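PDB 5YS9: acyl-coenzyme A oxidase 3 from Yarrowia lipolytica, which uses FAD and molecular oxygen to oxidise acyl-CoA to trans-2-enoyl-CoA with release of hydrogen peroxide in peroxisomal fatty acid beta-oxidation. Local coordinates for residues T42-G47 / A572-D577. Numbering follows the deposited sequence.
Sequences TEFLHG and ASAKAD
Phe44 and Glu43, neighbours on helix 38-46, each reach across to the chain leaving helix 547-573. From CB outward, the phenylalanine side chain has CG anti to the backbone N (chi1 177°), which brings the end of the ring nearer to Ser573 and Ala574 than the start of the side chain would suggest. The CD1-CE1 side of the ring meets both residues: Ser573 OG lies 3.5 Å from Phe44 CD1 and 3.3 Å from Phe44 CE1, at the ring edge and near its plane, while Ala574 CB makes an apolar contact oblique to the ring, 4.0 Å from CD1 and about as far from CE1. The serine hydroxyl is hydrogen-bonded to Arg569 O, four residues back in the chain, so the ring packs against an oxygen already satisfied. Leu582 of helix 579-596 and Met367 of helix 349-385 also touch Phe44. Here the N-terminal region of the acyl-CoA oxidase fold meets its C-terminal helical region, over 500 residues on in sequence. Beside it, Lys575, its chain extended beyond CG, brings NZ to the syn lone pair of Glu43 OE2, a salt bridge of 3.1 Å; a long, weak ion pair links the same NZ to Asp40. With an alanine at Glu43, the ammonium group of Lys575 would probably lose its close carboxylate, leaving the lysine chain freer to swing. The other carboxylate oxygen, Glu43 OE1, makes a long, weak ion pair with Lys39 NZ.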
loop_
_atom_site.group_PDB
_atom_site.type_symbol
_atom_site.label_atom_id
_atom_site.label_comp_id
_atom_site.label_asym_id
_atom_site.label_seq_id
_atom_site.Cartn_x
_atom_site.Cartn_y
_atom_site.Cartn_z
ATOM N N THR A 42 14.102 -24.648 9.200
ATOM C CA THR A 42 14.736 -24.153 8.006
ATOM C C THR A 42 14.773 -25.218 6.910
ATOM O O THR A 42 14.548 -24.887 5.730
ATOM C CB THR A 42 16.159 -23.640 8.295
ATOM O OG1 THR A 42 16.129 -22.808 9.459
ATOM C CG2 THR A 42 16.665 -22.851 7.157
ATOM N N GLU A 43 15.034 -26.478 7.284
ATOM C CA GLU A 43 14.933 -27.631 6.319
ATOM C C GLU A 43 13.527 -27.847 5.736
ATOM O O GLU A 43 13.374 -28.097 4.530
ATOM C CB GLU A 43 15.445 -28.947 6.932
ATOM C CG GLU A 43 16.956 -29.130 6.801
ATOM C CD GLU A 43 17.503 -30.218 7.695
ATOM O OE1 GLU A 43 18.669 -30.066 8.145
ATOM O OE2 GLU A 43 16.752 -31.194 7.953
ATOM N N PHE A 44 12.501 -27.724 6.568
ATOM C CA PHE A 44 11.158 -27.762 6.031
ATOM C C PHE A 44 10.877 -26.627 5.015
ATOM O O PHE A 44 10.298 -26.874 3.985
ATOM C CB PHE A 44 10.123 -27.743 7.153
ATOM C CG PHE A 44 8.706 -27.711 6.648
ATOM C CD1 PHE A 44 8.165 -28.817 6.031
ATOM C CD2 PHE A 44 7.948 -26.545 6.715
ATOM C CE1 PHE A 44 6.875 -28.781 5.543
ATOM C CE2 PHE A 44 6.658 -26.509 6.235
ATOM C CZ PHE A 44 6.120 -27.633 5.646
ATOM N N LEU A 45 11.268 -25.389 5.318
ATOM C CA LEU A 45 10.999 -24.263 4.405
ATOM C C LEU A 45 11.672 -24.415 3.068
ATOM O O LEU A 45 11.091 -24.064 2.046
ATOM C CB LEU A 45 11.398 -22.933 5.029
ATOM C CG LEU A 45 10.466 -22.481 6.134
ATOM C CD1 LEU A 45 11.106 -21.403 6.990
ATOM C CD2 LEU A 45 9.158 -21.996 5.545
ATOM N N HIS A 46 12.891 -24.934 3.068
ATOM C CA HIS A 46 13.675 -25.007 1.840
ATOM C C HIS A 46 13.837 -26.436 1.296
ATOM O O HIS A 46 14.673 -26.651 0.425
ATOM C CB HIS A 46 15.023 -24.377 2.106
ATOM C CG HIS A 46 14.934 -22.923 2.377
ATOM N ND1 HIS A 46 14.569 -22.017 1.400
ATOM C CD2 HIS A 46 15.136 -22.207 3.512
ATOM C CE1 HIS A 46 14.604 -20.801 1.909
ATOM N NE2 HIS A 46 14.919 -20.892 3.191
ATOM N N GLY A 47 13.059 -27.398 1.811
ATOM C CA GLY A 47 13.031 -28.766 1.277
ATOM C C GLY A 47 14.293 -29.578 1.457
ATOM O O GLY A 47 14.770 -30.190 0.538
ATOM N N ALA A 572 3.795 -34.554 4.041
ATOM C CA ALA A 572 4.813 -35.188 3.196
ATOM C C ALA A 572 6.252 -35.050 3.674
ATOM O O ALA A 572 7.013 -35.976 3.488
ATOM C CB ALA A 572 4.722 -34.666 1.767
ATOM N N SER A 573 6.648 -33.911 4.243
ATOM C CA SER A 573 8.088 -33.607 4.432
ATOM C C SER A 573 8.559 -33.098 5.802
ATOM O O SER A 573 9.748 -32.930 6.004
ATOM C CB SER A 573 8.526 -32.586 3.383
ATOM O OG SER A 573 7.908 -31.343 3.648
ATOM N N ALA A 574 7.652 -32.863 6.733
ATOM C CA ALA A 574 8.016 -32.315 8.036
ATOM C C ALA A 574 8.500 -33.378 9.050
ATOM O O ALA A 574 7.757 -34.316 9.431
ATOM C CB ALA A 574 6.822 -31.557 8.604
ATOM N N LYS A 575 9.733 -33.203 9.525
ATOM C CA LYS A 575 10.261 -34.010 10.630
ATOM C C LYS A 575 9.391 -33.878 11.883
ATOM O O LYS A 575 8.719 -32.863 12.086
ATOM C CB LYS A 575 11.692 -33.604 10.958
ATOM C CG LYS A 575 12.695 -34.073 9.951
ATOM C CD LYS A 575 14.048 -33.538 10.322
ATOM C CE LYS A 575 15.078 -34.114 9.374
ATOM N NZ LYS A 575 16.461 -33.676 9.719
ATOM N N ALA A 576 9.444 -34.901 12.726
ATOM C CA ALA A 576 8.522 -35.036 13.839
ATOM C C ALA A 576 8.645 -33.888 14.826
ATOM O O ALA A 576 7.614 -33.494 15.377
ATOM C CB ALA A 576 8.717 -36.386 14.563
ATOM N N ASP A 577 9.867 -33.377 15.060
ATOM C CA ASP A 577 10.093 -32.357 16.115
ATOM C C ASP A 577 9.532 -30.949 15.781
ATOM O O ASP A 577 9.207 -30.160 16.697
ATOM C CB ASP A 577 11.550 -32.303 16.626
ATOM C CG ASP A 577 12.582 -32.111 15.532
ATOM O OD1 ASP A 577 12.298 -31.533 14.462
ATOM O OD2 ASP A 577 13.722 -32.555 15.762
#